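Uncharacterized conserved protein YjbQ/UPF0047 family, ortholog yugU B.subtilis (PDB 1VMH) is of unknown function but belongs to the YjbQ/UPF0047 family and assembles as a trimer of small alpha/beta subunits. Local coordinates at residues A[89-92]-A[93-97]; A[35-38]-A[39-43]. One frame throughout, in Å; residues are numbered along the deposited sequence. Where two conformers were deposited one is given.

Contact 1: A[89-92]-A[93-97]; sequences YKHV and EGNSH
The imidazole of H91 folds back over the backbone N of E93, across the turn that H91 begins. H91 CB lies 3.1 Å from S96 OG; from there CG runs anti to the backbone N (chi1 -179°), which carries one ring face over E93 N, 3.8 Å from the ring plane and opposite its centre. ND1, on one flank, makes a weak hydrogen bond to D68 of the second subunit. On the other, H91 CD2 meets N95 OD1 at 3.1 Å, an in-plane approach at the ring edge, amide and imidazole being only 17° from coplanar. At the tip, H91 NE2 sits 3.5 Å from E93 CB and is hydrogen-bonded to a water at 2.6 Å; that water donates to N95 OD1, also at 2.6 Å, and weakly to E93 OE1. Two residues earlier, the Y89 ring meets S96 obliquely, Y89 CD1 to S96 CB 3.6 Å, while Y89 OH is bonded to P84 O. S96 OG is held by D74 of the second subunit, which also receives H91 N. G94 N donates to H91 O at 3.2 Å, closing the type I beta turn H91-G94 that leads into helix 96-105 at a subunit interface.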
ATOM      1  N   TYR A  89      -0.253 -21.148  11.672  1.00 15.15           N
ATOM      2  CA  TYR A  89      -1.522 -20.656  11.151  1.00 15.33           C
ATOM      3  C   TYR A  89      -2.674 -21.451  11.743  1.00 15.72           C
ATOM      4  O   TYR A  89      -2.721 -22.665  11.591  1.00 17.69           O
ATOM      5  CB  TYR A  89      -1.584 -20.773   9.632  1.00 15.81           C
ATOM      6  CG  TYR A  89      -0.450 -20.168   8.847  1.00 13.96           C
ATOM      7  CD1 TYR A  89      -0.244 -18.815   8.841  1.00 15.50           C
ATOM      8  CD2 TYR A  89       0.379 -20.958   8.063  1.00 17.70           C
ATOM      9  CE1 TYR A  89       0.768 -18.238   8.079  1.00 15.28           C
ATOM     10  CE2 TYR A  89       1.394 -20.417   7.327  1.00 18.00           C
ATOM     11  CZ  TYR A  89       1.585 -19.034   7.321  1.00 15.01           C
ATOM     12  OH  TYR A  89       2.604 -18.440   6.597  1.00 17.69           O
ATOM     13  N   LYS A  90      -3.608 -20.762  12.376  1.00 14.71           N
ATOM     14  CA  LYS A  90      -4.827 -21.361  12.899  1.00 16.46           C
ATOM     15  C   LYS A  90      -5.924 -21.525  11.863  1.00 16.25           C
ATOM     16  O   LYS A  90      -6.774 -22.403  12.015  1.00 18.64           O
ATOM     17  CB  LYS A  90      -5.376 -20.510  14.045  0.65 17.63           C
ATOM     18  CG  LYS A  90      -4.518 -20.518  15.284  0.65 21.73           C
ATOM     19  CD  LYS A  90      -5.246 -19.866  16.435  0.65 27.62           C
ATOM     20  N   HIS A  91      -5.902 -20.683  10.826  1.00 14.95           N
ATOM     21  CA  HIS A  91      -7.033 -20.594   9.914  1.00 15.66           C
ATOM     22  C   HIS A  91      -7.285 -21.898   9.195  1.00 15.12           C
ATOM     23  O   HIS A  91      -6.402 -22.435   8.539  1.00 15.90           O
ATOM     24  CB  HIS A  91      -6.821 -19.486   8.915  1.00 15.08           C
ATOM     25  CG  HIS A  91      -7.950 -19.319   7.947  1.00 16.67           C
ATOM     26  ND1 HIS A  91      -9.268 -19.264   8.346  1.00 23.62           N
ATOM     27  CD2 HIS A  91      -7.953 -19.137   6.609  1.00 21.37           C
ATOM     28  CE1 HIS A  91     -10.035 -19.067   7.289  1.00 22.57           C
ATOM     29  NE2 HIS A  91      -9.263 -18.994   6.225  1.00 20.70           N
ATOM     30  N   VAL A  92      -8.505 -22.420   9.333  1.00 15.55           N
ATOM     31  CA  VAL A  92      -8.769 -23.796   8.924  1.00 15.93           C
ATOM     32  C   VAL A  92      -8.713 -24.007   7.404  1.00 14.73           C
ATOM     33  O   VAL A  92      -8.473 -25.135   6.956  1.00 16.12           O
ATOM     34  CB  VAL A  92     -10.087 -24.389   9.504  1.00 17.99           C
ATOM     35  CG1 VAL A  92     -10.027 -24.364  11.037  1.00 19.76           C
ATOM     36  CG2 VAL A  92     -11.311 -23.653   8.976  1.00 20.39           C
ATOM     37  N   GLU A  93      -8.889 -22.959   6.600  1.00 15.04           N
ATOM     38  CA  GLU A  93      -8.873 -23.147   5.143  1.00 13.81           C
ATOM     39  C   GLU A  93      -7.468 -23.365   4.635  1.00 16.88           C
ATOM     40  O   GLU A  93      -7.266 -23.935   3.539  1.00 19.33           O
ATOM     41  CB  GLU A  93      -9.474 -21.960   4.440  1.00 16.48           C
ATOM     42  CG  GLU A  93     -10.944 -21.824   4.613  1.00 20.12           C
ATOM     43  CD  GLU A  93     -11.488 -20.703   3.766  1.00 22.08           C
ATOM     44  OE1 GLU A  93     -10.916 -20.464   2.680  1.00 29.29           O
ATOM     45  OE2 GLU A  93     -12.443 -20.052   4.204  1.00 27.38           O
ATOM     46  N   GLY A  94      -6.497 -22.909   5.415  1.00 13.73           N
ATOM     47  CA  GLY A  94      -5.100 -23.154   5.081  1.00 16.34           C
ATOM     48  C   GLY A  94      -4.524 -22.162   4.092  1.00 18.77           C
ATOM     49  O   GLY A  94      -3.541 -22.446   3.397  1.00 20.23           O
ATOM     50  N   ASN A  95      -5.137 -20.995   4.011  1.00 16.12           N
ATOM     51  CA  ASN A  95      -4.656 -19.949   3.089  1.00 16.69           C
ATOM     52  C   ASN A  95      -4.297 -18.639   3.755  1.00 17.16           C
ATOM     53  O   ASN A  95      -4.209 -17.592   3.089  1.00 16.06           O
ATOM     54  CB  ASN A  95      -5.653 -19.756   1.939  1.00 19.60           C
ATOM     55  CG  ASN A  95      -7.009 -19.374   2.420  1.00 23.49           C
ATOM     56  OD1 ASN A  95      -7.205 -19.177   3.618  1.00 18.48           O
ATOM     57  ND2 ASN A  95      -7.976 -19.270   1.502  1.00 29.42           N
ATOM     58  N   SER A  96      -3.969 -18.689   5.045  1.00 15.19           N
ATOM     59  CA  SER A  96      -3.524 -17.477   5.703  1.00 13.63           C
ATOM     60  C   SER A  96      -2.288 -16.855   5.027  1.00 15.44           C
ATOM     61  O   SER A  96      -2.119 -15.626   5.026  1.00 15.65           O
ATOM     62  CB  SER A  96      -3.258 -17.695   7.196  1.00 19.66           C
ATOM     63  OG  SER A  96      -4.479 -17.709   7.900  1.00 23.07           O
ATOM     64  N   HIS A  97      -1.393 -17.687   4.507  1.00 15.03           N
ATOM     65  CA  HIS A  97      -0.220 -17.141   3.780  1.00 15.24           C
ATOM     66  C   HIS A  97      -0.674 -16.154   2.709  1.00 13.53           C
ATOM     67  O   HIS A  97      -0.063 -15.088   2.483  1.00 15.34           O
ATOM     68  CB  HIS A  97       0.597 -18.269   3.150  1.00 15.71           C
ATOM     69  CG  HIS A  97      -0.132 -19.040   2.097  1.00 16.65           C
ATOM     70  ND1 HIS A  97      -1.118 -19.949   2.405  1.00 25.80           N
ATOM     71  CD2 HIS A  97      -0.031 -19.041   0.747  1.00 23.60           C
ATOM     72  CE1 HIS A  97      -1.596 -20.476   1.292  1.00 24.48           C
ATOM     73  NE2 HIS A  97      -0.951 -19.948   0.271  1.00 21.89           N
TER
HETATM   74  O   HOH W   1      -9.422 -17.846   3.868  1.00 21.47           O

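Contact 2: A[35-38]-A[39-43]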
ATOM      1  N   LEU A  35      -5.943  -3.644 -19.481  1.00 13.19           N
ATOM      2  CA  LEU A  35      -7.319  -3.580 -19.000  1.00 13.60           C
ATOM      3  C   LEU A  35      -7.547  -2.216 -18.392  1.00 16.56           C
ATOM      4  O   LEU A  35      -8.610  -1.601 -18.567  1.00 13.80           O
ATOM      5  CB  LEU A  35      -7.625  -4.687 -17.993  1.00 14.97           C
ATOM      6  CG  LEU A  35      -7.378  -6.125 -18.460  1.00 15.41           C
ATOM      7  CD1 LEU A  35      -7.724  -7.098 -17.321  1.00 16.25           C
ATOM      8  CD2 LEU A  35      -8.101  -6.486 -19.725  1.00 17.02           C
ATOM      9  N   VAL A  36      -6.550  -1.698 -17.681  1.00 12.90           N
ATOM     10  CA  VAL A  36      -6.663  -0.346 -17.133  1.00 14.31           C
ATOM     11  C   VAL A  36      -6.619   0.717 -18.248  1.00 13.61           C
ATOM     12  O   VAL A  36      -7.437   1.648 -18.252  1.00 14.84           O
ATOM     13  CB  VAL A  36      -5.596  -0.121 -16.032  1.00 14.07           C
ATOM     14  CG1 VAL A  36      -5.717   1.222 -15.341  1.00 14.67           C
ATOM     15  CG2 VAL A  36      -5.707  -1.263 -15.017  1.00 14.11           C
ATOM     16  N   LYS A  37      -5.741   0.547 -19.233  1.00 12.88           N
ATOM     17  CA  LYS A  37      -5.707   1.510 -20.349  1.00 12.75           C
ATOM     18  C   LYS A  37      -7.046   1.541 -21.061  1.00 13.05           C
ATOM     19  O   LYS A  37      -7.527   2.599 -21.460  1.00 13.47           O
ATOM     20  CB  LYS A  37      -4.608   1.129 -21.329  1.00 13.82           C
ATOM     21  CG  LYS A  37      -4.611   1.933 -22.599  1.00 15.61           C
ATOM     22  CD  LYS A  37      -3.501   1.492 -23.504  1.00 16.46           C
ATOM     23  CE  LYS A  37      -3.354   2.402 -24.706  1.00 25.08           C
ATOM     24  NZ  LYS A  37      -4.447   2.158 -25.634  1.00 20.82           N
ATOM     25  N   LYS A  38      -7.641   0.372 -21.278  1.00 12.49           N
ATOM     26  CA  LYS A  38      -8.959   0.336 -21.958  1.00 13.93           C
ATOM     27  C   LYS A  38     -10.009   1.115 -21.174  1.00 13.08           C
ATOM     28  O   LYS A  38     -10.812   1.832 -21.782  1.00 14.26           O
ATOM     29  CB  LYS A  38      -9.430  -1.103 -22.205  1.00 15.01           C
ATOM     30  CG  LYS A  38      -8.686  -1.764 -23.341  1.00 13.57           C
ATOM     31  CD  LYS A  38      -8.994  -3.242 -23.432  1.00 16.19           C
ATOM     32  CE  LYS A  38     -10.431  -3.481 -23.796  1.00 19.80           C
ATOM     33  NZ  LYS A  38     -10.740  -4.930 -24.137  1.00 14.33           N
ATOM     34  N   ALA A  39     -10.024   0.988 -19.854  1.00 14.48           N
ATOM     35  CA  ALA A  39     -10.949   1.752 -19.047  1.00 14.24           C
ATOM     36  C   ALA A  39     -10.709   3.266 -19.168  1.00 16.01           C
ATOM     37  O   ALA A  39     -11.646   4.028 -19.307  1.00 16.12           O
ATOM     38  CB  ALA A  39     -10.849   1.334 -17.619  1.00 15.56           C
ATOM     39  N   VAL A  40      -9.447   3.686 -19.174  1.00 14.12           N
ATOM     40  CA  VAL A  40      -9.118   5.090 -19.416  1.00 14.86           C
ATOM     41  C   VAL A  40      -9.658   5.550 -20.766  1.00 13.97           C
ATOM     42  O   VAL A  40     -10.361   6.580 -20.894  1.00 16.77           O
ATOM     43  CB  VAL A  40      -7.578   5.320 -19.342  1.00 15.42           C
ATOM     44  CG1 VAL A  40      -7.215   6.764 -19.756  1.00 15.30           C
ATOM     45  CG2 VAL A  40      -7.038   5.023 -17.921  1.00 17.26           C
ATOM     46  N   ASP A  41      -9.342   4.780 -21.795  1.00 14.76           N
ATOM     47  CA  ASP A  41      -9.781   5.125 -23.148  1.00 15.76           C
ATOM     48  C   ASP A  41     -11.327   5.211 -23.239  1.00 16.56           C
ATOM     49  O   ASP A  41     -11.878   6.154 -23.789  1.00 20.22           O
ATOM     50  CB  ASP A  41      -9.221   4.120 -24.175  1.00 15.49           C
ATOM     51  CG  ASP A  41      -7.687   4.177 -24.304  1.00 20.73           C
ATOM     52  OD1 ASP A  41      -7.077   5.178 -23.874  1.00 21.17           O
ATOM     53  OD2 ASP A  41      -7.064   3.233 -24.843  1.00 21.99           O
ATOM     54  N   GLU A  42     -12.025   4.257 -22.650  1.00 17.30           N
ATOM     55  CA  GLU A  42     -13.500   4.304 -22.607  1.00 19.74           C
ATOM     56  C   GLU A  42     -14.038   5.565 -21.913  1.00 21.55           C
ATOM     57  O   GLU A  42     -15.060   6.135 -22.333  1.00 19.66           O
ATOM     58  CB  GLU A  42     -14.045   3.073 -21.879  1.00 22.48           C
ATOM     59  CG  GLU A  42     -14.753   2.063 -22.722  1.00 31.08           C
ATOM     60  CD  GLU A  42     -15.661   1.190 -21.872  1.00 38.45           C
ATOM     61  OE1 GLU A  42     -15.130   0.465 -21.005  1.00 42.29           O
ATOM     62  OE2 GLU A  42     -16.902   1.245 -22.051  1.00 51.18           O
ATOM     63  N   SER A  43     -13.361   6.003 -20.861  1.00 20.17           N
ATOM     64  CA  SER A  43     -13.864   7.087 -20.033  1.00 19.37           C
ATOM     65  C   SER A  43     -13.819   8.423 -20.767  1.00 19.81           C
ATOM     66  O   SER A  43     -14.565   9.316 -20.426  1.00 21.51           O
ATOM     67  CB  SER A  43     -13.037   7.204 -18.761  1.00 19.97           C
ATOM     68  OG  SER A  43     -11.810   7.856 -19.030  1.00 17.36           O
TER
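Four successive i to i+4 backbone hydrogen bonds, from A39 N to L35 O through E42 N to K38 O, carry one regular alpha-helical turn across this join. The bonds from V40 N to V36 O and from D41 N to K37 O run nearly in line with their carbonyls, the latter at 2.9 Å, whereas A39 N comes in tilted 30° from the carbonyl plane of L35.

On the solvent side K37 reaches forward one turn to D41. Its chain leaves with CG anti to the backbone N and stays extended until the last torsion, where a bend (chi4 -74°) swings NZ back onto the carboxylate. K37 NZ donates to D41 OD2 at 2.9 Å on the syn lone pair, the side facing the other oxygen, and this is a salt bridge. The aliphatic part of the lysine shares the approach, K37 CG lying 3.6 Å from D41 OD2. CG of D41 in turn sits 3.3 Å from K37 O.

V40 CG2 lies 3.4 Å from V36 O, the carbonyl already engaged by V40 N. Methyl groups on the inner side face the sheet: V36 packs on A50 and V52 of strand 48-53, and A39 and V40 meet strand 136-143. Near the C-terminal end S43 OG donates to V40 O at 2.7 Å and is also bonded to V45 N, so a single hydroxyl links the last turn to the chain that follows. The chemistry is that of an amphipathic helix: aliphatic groups bind it to the sheet, and an i to i+4 ion pair on its exposed flank probably adds modest local stability.

Overall arrangement
Read from the N terminus, the chain reaches contact 2 first, within helix 33-43, which lies against the five-stranded antiparallel sheet. It then runs through strands 48-53 and 59-65 and helix 69-82 before contact 1 makes its turn ahead of helix 96-105. Both contacts are local, each within one continuous stretch, and follow in series, on opposite sides of the chain's centre, without nesting or crossing. The centres of contacts 1 and 2 are about 36 Å apart, their nearest atoms about 22 Å. They differ in what surrounds them: 35-43 ties a helix to the sheet of its own subunit, whereas 89-97 forms the end of the loop between helices 69-82 and 96-105 and meets a second subunit.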